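Local atomic coordinates of probable chaperone (PDB entry 4JMF), a protein that probably acts as a type III secretion chaperone of the CesT family, binding a partner protein before its export. Residues Leu47-Arg52 and Ala99-Gln104; Arg85-Arg90 and Glu106-Ala111. All blocks are in the same frame, centred on the assembly; numbering follows the deposited sequence.

Contact 1 of 2, residues Leu47-Arg52 and Ala99-Gln104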
ATOM      1  N   LEU B  47       1.742  10.465  -2.146  1.00 18.50           N
ATOM      2  CA  LEU B  47       0.585  11.079  -1.500  1.00 21.07           C
ATOM      3  C   LEU B  47      -0.043  10.061  -0.565  1.00 18.18           C
ATOM      4  O   LEU B  47      -0.507   9.002  -1.008  1.00 14.62           O
ATOM      5  CB  LEU B  47      -0.454  11.514  -2.539  1.00 17.55           C
ATOM      6  CG  LEU B  47      -1.830  11.922  -1.998  1.00 17.60           C
ATOM      7  CD1 LEU B  47      -1.718  13.122  -1.071  1.00 22.21           C
ATOM      8  CD2 LEU B  47      -2.743  12.275  -3.138  1.00 25.57           C
ATOM      9  N   LEU B  48      -0.056  10.386   0.722  1.00 16.51           N
ATOM     10  CA  LEU B  48      -0.644   9.511   1.727  1.00 16.49           C
ATOM     11  C   LEU B  48      -2.027  10.033   2.075  1.00 15.47           C
ATOM     12  O   LEU B  48      -2.169  11.205   2.400  1.00 15.68           O
ATOM     13  CB  LEU B  48       0.235   9.505   2.977  1.00 13.46           C
ATOM     14  CG  LEU B  48      -0.219   8.690   4.186  1.00 16.91           C
ATOM     15  CD1 LEU B  48      -0.042   7.182   3.926  1.00 16.45           C
ATOM     16  CD2 LEU B  48       0.553   9.136   5.438  1.00 15.05           C
ATOM     17  N   MET B  49      -3.047   9.179   1.984  1.00 14.00           N
ATOM     18  CA  MET B  49      -4.386   9.552   2.436  1.00 15.34           C
ATOM     19  C   MET B  49      -4.777   8.645   3.587  1.00 17.05           C
ATOM     20  O   MET B  49      -4.546   7.432   3.533  1.00 16.35           O
ATOM     21  CB  MET B  49      -5.419   9.379   1.317  1.00 13.29           C
ATOM     22  CG  MET B  49      -5.143  10.183   0.061  1.00 14.01           C
ATOM     23  SD  MET B  49      -6.583  10.110  -1.007  1.00 17.45           S
ATOM     24  CE  MET B  49      -6.040  11.079  -2.413  1.00 15.33           C
ATOM     25  N   PHE B  50      -5.392   9.205   4.621  1.00 17.19           N
ATOM     26  CA  PHE B  50      -5.794   8.345   5.733  1.00 18.62           C
ATOM     27  C   PHE B  50      -6.944   8.911   6.532  1.00 20.57           C
ATOM     28  O   PHE B  50      -7.233  10.107   6.464  1.00 19.10           O
ATOM     29  CB  PHE B  50      -4.597   8.038   6.654  1.00 17.73           C
ATOM     30  CG  PHE B  50      -3.958   9.262   7.260  1.00 21.14           C
ATOM     31  CD1 PHE B  50      -4.250   9.642   8.563  1.00 18.58           C
ATOM     32  CD2 PHE B  50      -3.041  10.018   6.535  1.00 19.82           C
ATOM     33  CE1 PHE B  50      -3.644  10.773   9.126  1.00 21.53           C
ATOM     34  CE2 PHE B  50      -2.433  11.147   7.090  1.00 16.95           C
ATOM     35  CZ  PHE B  50      -2.736  11.521   8.383  1.00 23.92           C
ATOM     36  N   THR B  51      -7.594   8.037   7.298  1.00 19.16           N
ATOM     37  CA  THR B  51      -8.674   8.463   8.162  1.00 18.80           C
ATOM     38  C   THR B  51      -8.522   7.731   9.502  1.00 22.41           C
ATOM     39  O   THR B  51      -8.171   6.540   9.541  1.00 18.28           O
ATOM     40  CB  THR B  51     -10.045   8.197   7.482  1.00 18.31           C
ATOM     41  OG1 THR B  51     -11.120   8.674   8.297  1.00 20.13           O
ATOM     42  CG2 THR B  51     -10.236   6.723   7.183  1.00 18.36           C
ATOM     43  N   ARG B  52      -8.736   8.454  10.596  1.00 21.83           N
ATOM     44  CA  ARG B  52      -8.607   7.868  11.930  1.00 21.85           C
ATOM     45  C   ARG B  52      -9.907   7.172  12.297  1.00 23.79           C
ATOM     46  O   ARG B  52     -10.983   7.773  12.233  1.00 25.83           O
ATOM     47  CB  ARG B  52      -8.277   8.958  12.954  1.00 23.74           C
ATOM     48  CG  ARG B  52      -8.159   8.489  14.397  1.00 25.83           C
ATOM     49  CD  ARG B  52      -9.379   8.886  15.220  1.00 24.20           C
ATOM     50  NE  ARG B  52      -9.228   8.565  16.643  1.00 30.02           N
ATOM     51  CZ  ARG B  52     -10.175   8.766  17.559  1.00 30.71           C
ATOM     52  NH1 ARG B  52     -11.351   9.282  17.207  1.00 27.15           N
ATOM     53  NH2 ARG B  52      -9.955   8.437  18.824  1.00 27.89           N
ATOM     54  N   ALA B  99      -8.133  11.470 -12.464  1.00 21.98           N
ATOM     55  CA  ALA B  99      -8.941  10.275 -12.225  1.00 26.12           C
ATOM     56  C   ALA B  99      -8.326   9.428 -11.113  1.00 21.94           C
ATOM     57  O   ALA B  99      -9.017   8.944 -10.205  1.00 17.23           O
ATOM     58  CB  ALA B  99      -9.057   9.459 -13.503  1.00 26.87           C
ATOM     59  N   GLN B 100      -7.018   9.239 -11.190  1.00 21.96           N
ATOM     60  CA  GLN B 100      -6.381   8.352 -10.235  1.00 22.12           C
ATOM     61  C   GLN B 100      -6.393   8.903  -8.800  1.00 19.26           C
ATOM     62  O   GLN B 100      -6.633   8.148  -7.850  1.00 19.91           O
ATOM     63  CB  GLN B 100      -4.979   7.969 -10.707  1.00 20.75           C
ATOM     64  CG  GLN B 100      -4.304   6.919  -9.825  1.00 28.19           C
ATOM     65  CD  GLN B 100      -5.063   5.574  -9.791  1.00 36.39           C
ATOM     66  OE1 GLN B 100      -5.931   5.294 -10.639  1.00 33.64           O
ATOM     67  NE2 GLN B 100      -4.719   4.732  -8.810  1.00 28.19           N
ATOM     68  N   ILE B 101      -6.169  10.204  -8.631  1.00 19.44           N
ATOM     69  CA  ILE B 101      -6.190  10.762  -7.284  1.00 20.58           C
ATOM     70  C   ILE B 101      -7.605  10.681  -6.702  1.00 21.51           C
ATOM     71  O   ILE B 101      -7.792  10.318  -5.529  1.00 19.27           O
ATOM     72  CB  ILE B 101      -5.538  12.176  -7.207  1.00 19.29           C
ATOM     73  CG1 ILE B 101      -5.281  12.587  -5.757  1.00 20.32           C
ATOM     74  CG2 ILE B 101      -6.380  13.246  -7.910  1.00 18.55           C
ATOM     75  CD1 ILE B 101      -4.448  13.879  -5.639  1.00 16.61           C
ATOM     76  N   HIS B 102      -8.598  10.949  -7.548  1.00 19.23           N
ATOM     77  CA  HIS B 102      -9.996  10.777  -7.171  1.00 18.88           C
ATOM     78  C   HIS B 102     -10.220   9.326  -6.738  1.00 20.20           C
ATOM     79  O   HIS B 102     -10.811   9.060  -5.692  1.00 19.02           O
ATOM     80  CB  HIS B 102     -10.897  11.153  -8.356  1.00 20.58           C
ATOM     81  CG  HIS B 102     -12.366  11.066  -8.068  1.00 23.66           C
ATOM     82  ND1 HIS B 102     -13.112   9.936  -8.334  1.00 21.24           N
ATOM     83  CD2 HIS B 102     -13.234  11.981  -7.570  1.00 23.46           C
ATOM     84  CE1 HIS B 102     -14.371  10.153  -7.996  1.00 24.36           C
ATOM     85  NE2 HIS B 102     -14.472  11.385  -7.529  1.00 23.61           N
ATOM     86  N   HIS B 103      -9.729   8.389  -7.540  1.00 20.43           N
ATOM     87  CA  HIS B 103      -9.867   6.965  -7.228  1.00 19.89           C
ATOM     88  C   HIS B 103      -9.226   6.593  -5.886  1.00 20.64           C
ATOM     89  O   HIS B 103      -9.792   5.802  -5.118  1.00 19.75           O
ATOM     90  CB  HIS B 103      -9.283   6.114  -8.357  1.00 18.46           C
ATOM     91  CG  HIS B 103      -9.497   4.644  -8.180  1.00 21.95           C
ATOM     92  ND1 HIS B 103     -10.693   4.025  -8.469  1.00 22.28           N
ATOM     93  CD2 HIS B 103      -8.665   3.668  -7.739  1.00 24.02           C
ATOM     94  CE1 HIS B 103     -10.589   2.729  -8.223  1.00 23.49           C
ATOM     95  NE2 HIS B 103      -9.371   2.487  -7.776  1.00 21.59           N
ATOM     96  N   GLN B 104      -8.052   7.154  -5.599  1.00 19.88           N
ATOM     97  CA  GLN B 104      -7.374   6.862  -4.331  1.00 17.25           C
ATOM     98  C   GLN B 104      -8.239   7.227  -3.139  1.00 18.48           C
ATOM     99  O   GLN B 104      -8.373   6.448  -2.190  1.00 14.81           O
ATOM    100  CB  GLN B 104      -6.034   7.591  -4.220  1.00 16.56           C
ATOM    101  CG  GLN B 104      -5.228   7.169  -2.984  1.00 15.02           C
ATOM    102  CD  GLN B 104      -3.923   7.933  -2.829  1.00 19.02           C
ATOM    103  OE1 GLN B 104      -3.501   8.661  -3.736  1.00 15.94           O
ATOM    104  NE2 GLN B 104      -3.265   7.765  -1.670  1.00 16.64           N
TER

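Contact 2 of 2, residues Arg85-Arg90 and Glu106-Ala111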
ATOM      1  N   ARG B  85      -5.730   4.102  15.586  1.00 20.62           N
ATOM      2  CA  ARG B  85      -5.901   3.197  14.457  1.00 22.00           C
ATOM      3  C   ARG B  85      -6.208   3.998  13.191  1.00 20.25           C
ATOM      4  O   ARG B  85      -7.143   4.807  13.165  1.00 19.68           O
ATOM      5  CB  ARG B  85      -6.993   2.172  14.781  1.00 22.84           C
ATOM      6  CG  ARG B  85      -6.631   1.349  16.049  1.00 29.81           C
ATOM      7  CD  ARG B  85      -7.736   0.425  16.549  1.00 27.55           C
ATOM      8  NE  ARG B  85      -7.963  -0.748  15.700  1.00 28.96           N
ATOM      9  CZ  ARG B  85      -8.913  -0.835  14.767  1.00 34.35           C
ATOM     10  NH1 ARG B  85      -9.723   0.191  14.531  1.00 31.34           N
ATOM     11  NH2 ARG B  85      -9.061  -1.954  14.062  1.00 32.42           N
ATOM     12  N   LEU B  86      -5.406   3.785  12.151  1.00 18.52           N
ATOM     13  CA  LEU B  86      -5.494   4.604  10.936  1.00 20.58           C
ATOM     14  C   LEU B  86      -5.680   3.720   9.713  1.00 18.73           C
ATOM     15  O   LEU B  86      -4.914   2.765   9.497  1.00 20.60           O
ATOM     16  CB  LEU B  86      -4.232   5.459  10.767  1.00 15.73           C
ATOM     17  CG  LEU B  86      -3.792   6.396  11.897  1.00 23.02           C
ATOM     18  CD1 LEU B  86      -2.549   7.174  11.486  1.00 21.52           C
ATOM     19  CD2 LEU B  86      -4.905   7.364  12.294  1.00 18.31           C
ATOM     20  N   LEU B  87      -6.712   4.021   8.928  1.00 18.72           N
ATOM     21  CA  LEU B  87      -6.943   3.362   7.640  1.00 19.71           C
ATOM     22  C   LEU B  87      -6.282   4.263   6.589  1.00 16.95           C
ATOM     23  O   LEU B  87      -6.551   5.456   6.558  1.00 15.25           O
ATOM     24  CB  LEU B  87      -8.449   3.270   7.386  1.00 16.77           C
ATOM     25  CG  LEU B  87      -8.958   2.558   6.144  1.00 18.94           C
ATOM     26  CD1 LEU B  87      -8.708   1.082   6.302  1.00 15.77           C
ATOM     27  CD2 LEU B  87     -10.448   2.829   5.948  1.00 21.16           C
ATOM     28  N   TRP B  88      -5.408   3.714   5.747  1.00 15.58           N
ATOM     29  CA  TRP B  88      -4.585   4.563   4.888  1.00 15.23           C
ATOM     30  C   TRP B  88      -4.268   3.926   3.561  1.00 19.41           C
ATOM     31  O   TRP B  88      -4.250   2.693   3.426  1.00 16.63           O
ATOM     32  CB  TRP B  88      -3.260   4.908   5.579  1.00 14.61           C
ATOM     33  CG  TRP B  88      -2.405   3.700   5.873  1.00 16.60           C
ATOM     34  CD1 TRP B  88      -2.502   2.875   6.963  1.00 18.85           C
ATOM     35  CD2 TRP B  88      -1.330   3.181   5.074  1.00 19.14           C
ATOM     36  NE1 TRP B  88      -1.547   1.884   6.897  1.00 19.26           N
ATOM     37  CE2 TRP B  88      -0.819   2.045   5.744  1.00 18.89           C
ATOM     38  CE3 TRP B  88      -0.747   3.566   3.857  1.00 16.52           C
ATOM     39  CZ2 TRP B  88       0.247   1.290   5.240  1.00 16.51           C
ATOM     40  CZ3 TRP B  88       0.318   2.814   3.355  1.00 21.72           C
ATOM     41  CH2 TRP B  88       0.804   1.689   4.051  1.00 21.75           C
ATOM     42  N   ASN B  89      -4.000   4.772   2.569  1.00 15.53           N
ATOM     43  CA  ASN B  89      -3.396   4.276   1.338  1.00 14.86           C
ATOM     44  C   ASN B  89      -2.379   5.280   0.819  1.00 15.35           C
ATOM     45  O   ASN B  89      -2.236   6.365   1.390  1.00 15.68           O
ATOM     46  CB  ASN B  89      -4.448   3.864   0.300  1.00 14.36           C
ATOM     47  CG  ASN B  89      -5.353   5.010  -0.120  1.00 16.21           C
ATOM     48  OD1 ASN B  89      -5.043   6.191   0.094  1.00 15.94           O
ATOM     49  ND2 ASN B  89      -6.479   4.663  -0.742  1.00 16.64           N
ATOM     50  N   ARG B  90      -1.631   4.916  -0.217  1.00 16.05           N
ATOM     51  CA  ARG B  90      -0.568   5.796  -0.700  1.00 16.03           C
ATOM     52  C   ARG B  90      -0.306   5.578  -2.179  1.00 19.26           C
ATOM     53  O   ARG B  90      -0.349   4.441  -2.662  1.00 17.20           O
ATOM     54  CB  ARG B  90       0.724   5.565   0.084  1.00 19.35           C
ATOM     55  CG  ARG B  90       1.897   6.386  -0.444  1.00 20.66           C
ATOM     56  CD  ARG B  90       2.914   6.641   0.642  1.00 22.73           C
ATOM     57  NE  ARG B  90       3.363   5.395   1.179  1.00 26.59           N
ATOM     58  CZ  ARG B  90       3.836   5.203   2.404  1.00 27.09           C
ATOM     59  NH1 ARG B  90       3.965   6.198   3.294  1.00 20.16           N
ATOM     60  NH2 ARG B  90       4.182   3.976   2.716  1.00 18.23           N
ATOM     61  N   GLU B 106     -11.475   7.651  -3.122  1.00 19.44           N
ATOM     62  CA  GLU B 106     -12.717   6.894  -3.152  1.00 22.75           C
ATOM     63  C   GLU B 106     -12.538   5.517  -2.541  1.00 21.38           C
ATOM     64  O   GLU B 106     -13.404   5.058  -1.789  1.00 20.56           O
ATOM     65  CB  GLU B 106     -13.228   6.759  -4.586  1.00 23.99           C
ATOM     66  CG  GLU B 106     -14.655   6.220  -4.685  1.00 21.75           C
ATOM     67  CD  GLU B 106     -15.365   6.744  -5.920  1.00 25.20           C
ATOM     68  OE1 GLU B 106     -15.042   6.284  -7.045  1.00 24.61           O
ATOM     69  OE2 GLU B 106     -16.242   7.627  -5.762  1.00 27.36           O
ATOM     70  N   GLN B 107     -11.419   4.866  -2.848  1.00 19.79           N
ATOM     71  CA  GLN B 107     -11.156   3.542  -2.278  1.00 21.71           C
ATOM     72  C   GLN B 107     -10.928   3.626  -0.769  1.00 20.91           C
ATOM     73  O   GLN B 107     -11.331   2.726  -0.024  1.00 21.26           O
ATOM     74  CB  GLN B 107      -9.975   2.868  -2.981  1.00 19.70           C
ATOM     75  CG  GLN B 107     -10.231   2.565  -4.451  1.00 21.96           C
ATOM     76  CD  GLN B 107     -11.461   1.699  -4.641  1.00 27.37           C
ATOM     77  OE1 GLN B 107     -11.533   0.579  -4.124  1.00 28.38           O
ATOM     78  NE2 GLN B 107     -12.445   2.219  -5.375  1.00 23.73           N
ATOM     79  N   LEU B 108     -10.294   4.709  -0.315  1.00 20.25           N
ATOM     80  CA  LEU B 108     -10.130   4.932   1.121  1.00 20.11           C
ATOM     81  C   LEU B 108     -11.505   5.025   1.773  1.00 23.40           C
ATOM     82  O   LEU B 108     -11.813   4.291   2.722  1.00 19.91           O
ATOM     83  CB  LEU B 108      -9.346   6.220   1.398  1.00 18.35           C
ATOM     84  CG  LEU B 108      -9.141   6.523   2.887  1.00 22.03           C
ATOM     85  CD1 LEU B 108      -8.338   5.408   3.571  1.00 18.76           C
ATOM     86  CD2 LEU B 108      -8.470   7.885   3.096  1.00 19.52           C
ATOM     87  N   VAL B 109     -12.336   5.926   1.258  1.00 22.96           N
ATOM     88  CA  VAL B 109     -13.670   6.127   1.813  1.00 22.41           C
ATOM     89  C   VAL B 109     -14.558   4.884   1.697  1.00 22.98           C
ATOM     90  O   VAL B 109     -15.323   4.574   2.615  1.00 23.18           O
ATOM     91  CB  VAL B 109     -14.344   7.373   1.211  1.00 24.11           C
ATOM     92  CG1 VAL B 109     -15.764   7.501   1.723  1.00 25.12           C
ATOM     93  CG2 VAL B 109     -13.552   8.609   1.605  1.00 21.58           C
ATOM     94  N   ALA B 110     -14.427   4.143   0.598  1.00 20.34           N
ATOM     95  CA  ALA B 110     -15.209   2.924   0.434  1.00 22.98           C
ATOM     96  C   ALA B 110     -14.947   1.931   1.561  1.00 24.98           C
ATOM     97  O   ALA B 110     -15.868   1.281   2.052  1.00 25.29           O
ATOM     98  CB  ALA B 110     -14.951   2.283  -0.934  1.00 25.64           C
ATOM     99  N   ALA B 111     -13.698   1.818   1.998  1.00 24.12           N
ATOM    100  CA  ALA B 111     -13.406   0.861   3.063  1.00 23.10           C
ATOM    101  C   ALA B 111     -13.875   1.407   4.397  1.00 26.24           C
ATOM    102  O   ALA B 111     -14.326   0.658   5.260  1.00 26.43           O
ATOM    103  CB  ALA B 111     -11.946   0.538   3.111  1.00 20.21           C
TER

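Contact 1 of 2, residues Leu47-Arg52 and Ala99-Gln104
The side-chain amide of Gln104 meets Leu47 at its edge and Met49 over one face. Leu47 O lies in the amide plane, 3.1 Å from Gln104 NE2, and the N-H points almost straight at it (172°). The N-H reaches that oxygen from above the carbonyl plane of Leu47. The other NE2 hydrogen bond goes to Asn89 OD1, so two acceptors fix the rotation of the amide. Gln104 OE1 is buried without a polar partner; Leu47 CD2 and Met49 CE each lie 3.7 Å from it. The Met49 chain is extended beyond CG (chi2 -169°, chi3 -179°). This lays CG, SD and CE along the amide face, with Met49 CG 3.9 Å and Met49 CE 3.8 Å from Gln104 CD. Ile101 crosses both strand side chains at about a right angle. Its CD1 presses on Leu47 CD2 at 3.4 Å, tighter than usual, and its CG1 lies 3.7 Å from Met49 CE. The contact is a buried helix-on-sheet layer, with segment axes 10.6 Å apart at their closest. Helix 3-15 closes it through Tyr5 on Leu47 and Ala8 and Leu12 on Ile101, while strand 85-92 runs beside strand 46-53.

Contact 2 of 2, residues Arg85-Arg90 and Glu106-Ala111
Leu87, Leu108 and Ala111, with Asn89 as the polar member, form a buried, mainly apolar helix-on-sheet contact where the later part of helix 98-114 lies on strand 85-92 of the antiparallel sheet. The segments run nearly antiparallel (156°), with segment axes 8.6 Å apart at their closest. Leu108 buries the largest share, followed by Leu87. With CG anti to the backbone N (chi1 180°), Leu108 CD1 reaches the strand backbone, 3.5 Å from Leu87 O. The same methyl lies 3.9 Å from Leu87 CG, as the two side chains lie alongside each other, pointing opposite ways. Leu87 CD2 meets Ala111 CB at 3.9 Å. Asn89 approaches Leu108 obliquely, its ND2 3.9 Å from Leu108 CB. Trp88 points away from the helix. Its NE1 bonds to Asn65 O of the second subunit, and its ring meets Phe67 of that subunit edge-to-face. A chain of a different protein lies against the helix, its backbone hydrogen-bonded to Glu106 OE2 and Gln107 NE2. Asn89 ND2 bonds to Cys72 O and its OD1 accepts from Gln104 NE2, so both ends of the amide are satisfied. Cohesion between 85-90 and 106-111 is by van der Waals contact and burial; the polar tie between strand and helix lies just outside, at Gln104.

Overall arrangement
The centres of contacts 1 and 2 are about 7 Å apart. Both use helix 98-114 and one face of the same sheet. The segments alternate along the chain: 47-52, 85-90, 99-104, 106-111. Strands 46-53 and 85-92 are antiparallel neighbours, joined by probable hydrogen bonds Thr51 N to Leu87 O and Met49 O to Asn89 N, both 2.9 Å. The helix crosses from one strand toward the next, and Met49, Gln104 and Asn89 join the two contacts, giving a continuous core layer. The other face of the sheet meets both the second subunit, at Leu48 and Trp88, and the chain of another protein, at Leu48 and Phe50. The sheet thus joins the chain's own core to both partners.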